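Papain-like protease (Human betacoronavirus 2c EMC/2012, PDB 4RNA) is a papain-like cysteine protease that probably cleaves the viral polyprotein and, as in related coronaviruses, may remove ubiquitin and ISG15 from host proteins. Local coordinates at residues C34-G39 and Y57-L62. Sequence-based numbering, arbitrary orientation.
Sequences CVFFNG and YLADNL. With PO4 (phosphate ion), chain F.
The ring of Phe36 meets Ala59 obliquely, CE1 lying 4.3 Å from the methyl CB of Ala59, while the carbonyl O of Tyr57 sits at the ring's edge, near its plane; Gly39 O also lies at the edge, in plane. Beyond the two strands, Tyr86 meets this ring edge-to-face and His83 packs against it, both from helix 81-92. The backbones form a short antiparallel ladder. Phe36 and Tyr57 make the hydrogen-bonded pair, Phe36 N reaching Tyr57 O at 2.8 Å and Tyr57 N returning to Phe36 O at 2.9 Å. Val35 and Leu58 form the adjacent non-hydrogen-bonded pair; their side chains cross on the sheet face away from Phe36, CG1 of Val35 3.7 Å from CD1 of Leu58. Past the regular ladder, Ala59 N still binds Cys34 O at 2.7 Å. A side chain then takes over the pairing: with chi1 at 61°, CG of Asp60 stands between the backbone N and the carbonyl carbon as seen along the CA-CB bond, and OD1 accepts Cys34 N at 2.9 Å, nearly straight at 172° but from above the carboxylate plane. The sheet order 18-23, 5-11, 55-58, 35-37, 40-41 is that of ubiquitin's beta-grasp, consistent with the N-terminal ubiquitin-like domain.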
loop_
_atom_site.group_PDB
_atom_site.type_symbol
_atom_site.label_atom_id
_atom_site.label_comp_id
_atom_site.label_asym_id
_atom_site.label_seq_id
_atom_site.Cartn_x
_atom_site.Cartn_y
_atom_site.Cartn_z
ATOM N N CYS A 34 13.348 18.276 3.868
ATOM C CA CYS A 34 11.976 18.586 3.476
ATOM C C CYS A 34 11.213 18.945 4.754
ATOM O O CYS A 34 11.135 18.132 5.685
ATOM C CB CYS A 34 11.309 17.374 2.829
ATOM S SG CYS A 34 9.585 17.771 2.398
ATOM N N VAL A 35 10.652 20.147 4.787
ATOM C CA VAL A 35 10.031 20.626 6.046
ATOM C C VAL A 35 8.677 21.245 5.770
ATOM O O VAL A 35 8.476 21.979 4.771
ATOM C CB VAL A 35 10.912 21.689 6.794
ATOM C CG1 VAL A 35 12.093 21.059 7.515
ATOM C CG2 VAL A 35 11.374 22.747 5.819
ATOM N N PHE A 36 7.759 20.990 6.690
ATOM C CA PHE A 36 6.402 21.589 6.540
ATOM C C PHE A 36 6.202 22.556 7.695
ATOM O O PHE A 36 6.647 22.294 8.836
ATOM C CB PHE A 36 5.314 20.509 6.645
ATOM C CG PHE A 36 5.135 19.717 5.379
ATOM C CD1 PHE A 36 6.150 18.932 4.909
ATOM C CD2 PHE A 36 3.959 19.884 4.595
ATOM C CE1 PHE A 36 6.004 18.204 3.720
ATOM C CE2 PHE A 36 3.787 19.156 3.418
ATOM C CZ PHE A 36 4.828 18.337 2.973
ATOM N N PHE A 37 5.455 23.618 7.428
ATOM C CA PHE A 37 5.046 24.558 8.462
ATOM C C PHE A 37 3.611 24.954 8.210
ATOM O O PHE A 37 3.251 25.407 7.104
ATOM C CB PHE A 37 5.920 25.812 8.431
ATOM C CG PHE A 37 5.481 26.882 9.405
ATOM C CD1 PHE A 37 5.811 26.794 10.765
ATOM C CD2 PHE A 37 4.736 27.987 8.966
ATOM C CE1 PHE A 37 5.407 27.785 11.672
ATOM C CE2 PHE A 37 4.319 28.969 9.867
ATOM C CZ PHE A 37 4.661 28.876 11.217
ATOM N N ASN A 38 2.794 24.765 9.231
ATOM C CA ASN A 38 1.391 25.089 9.168
ATOM C C ASN A 38 0.764 24.489 7.922
ATOM O O ASN A 38 -0.033 25.108 7.250
ATOM C CB ASN A 38 1.192 26.608 9.224
ATOM C CG ASN A 38 -0.176 26.985 9.756
ATOM O OD1 ASN A 38 -0.603 26.479 10.800
ATOM N ND2 ASN A 38 -0.881 27.858 9.037
ATOM N N GLY A 39 1.123 23.254 7.618
ATOM C CA GLY A 39 0.494 22.568 6.503
ATOM C C GLY A 39 1.109 22.765 5.115
ATOM O O GLY A 39 0.696 22.091 4.199
ATOM N N TYR A 57 7.947 20.799 10.980
ATOM C CA TYR A 57 7.705 19.361 10.798
ATOM C C TYR A 57 8.652 18.788 9.773
ATOM O O TYR A 57 8.578 19.101 8.652
ATOM C CB TYR A 57 6.238 19.110 10.422
ATOM C CG TYR A 57 5.488 18.928 11.661
ATOM C CD1 TYR A 57 4.973 20.025 12.345
ATOM C CD2 TYR A 57 5.367 17.645 12.222
ATOM C CE1 TYR A 57 4.321 19.844 13.566
ATOM C CE2 TYR A 57 4.682 17.452 13.411
ATOM C CZ TYR A 57 4.202 18.553 14.083
ATOM O OH TYR A 57 3.539 18.310 15.262
ATOM N N LEU A 58 9.610 17.974 10.169
ATOM C CA LEU A 58 10.610 17.459 9.197
ATOM C C LEU A 58 10.076 16.176 8.503
ATOM O O LEU A 58 9.463 15.318 9.163
ATOM C CB LEU A 58 11.937 17.128 9.914
ATOM C CG LEU A 58 13.113 16.648 9.022
ATOM C CD1 LEU A 58 13.610 17.691 7.958
ATOM C CD2 LEU A 58 14.256 16.313 9.960
ATOM N N ALA A 59 10.259 16.040 7.183
ATOM C CA ALA A 59 9.700 14.858 6.437
ATOM C C ALA A 59 10.836 13.898 5.991
ATOM O O ALA A 59 10.555 12.777 5.610
ATOM C CB ALA A 59 8.826 15.271 5.241
ATOM N N ASP A 60 12.116 14.316 6.024
ATOM C CA ASP A 60 13.219 13.418 5.544
ATOM C C ASP A 60 14.489 13.943 6.077
ATOM O O ASP A 60 14.483 14.961 6.742
ATOM C CB ASP A 60 13.259 13.180 3.991
ATOM C CG ASP A 60 13.470 14.499 3.164
ATOM O OD1 ASP A 60 14.074 15.482 3.700
ATOM O OD2 ASP A 60 13.042 14.534 1.961
ATOM N N ASN A 61 15.571 13.175 5.934
ATOM C CA ASN A 61 16.798 13.492 6.645
ATOM C C ASN A 61 16.818 13.419 8.143
ATOM O O ASN A 61 17.450 14.281 8.736
ATOM C CB ASN A 61 17.242 14.907 6.342
ATOM C CG ASN A 61 17.975 14.944 5.123
ATOM O OD1 ASN A 61 17.542 15.610 4.181
ATOM N ND2 ASN A 61 19.020 14.115 5.041
ATOM N N LEU A 62 16.263 12.352 8.740
ATOM C CA LEU A 62 15.902 12.411 10.107
ATOM C C LEU A 62 17.151 11.833 10.775
ATOM O O LEU A 62 17.853 11.003 10.159
ATOM C CB LEU A 62 14.706 11.448 10.399
ATOM C CG LEU A 62 13.333 11.450 9.699
ATOM C CD1 LEU A 62 12.307 10.637 10.506
ATOM C CD2 LEU A 62 12.769 12.798 9.218
HETATM P P PO4 F . 15.793 9.440 6.272
HETATM O O1 PO4 F . 17.298 9.318 6.431
HETATM O O2 PO4 F . 15.102 8.592 7.316
HETATM O O3 PO4 F . 15.297 10.837 6.502
HETATM O O4 PO4 F . 15.453 8.978 4.865
#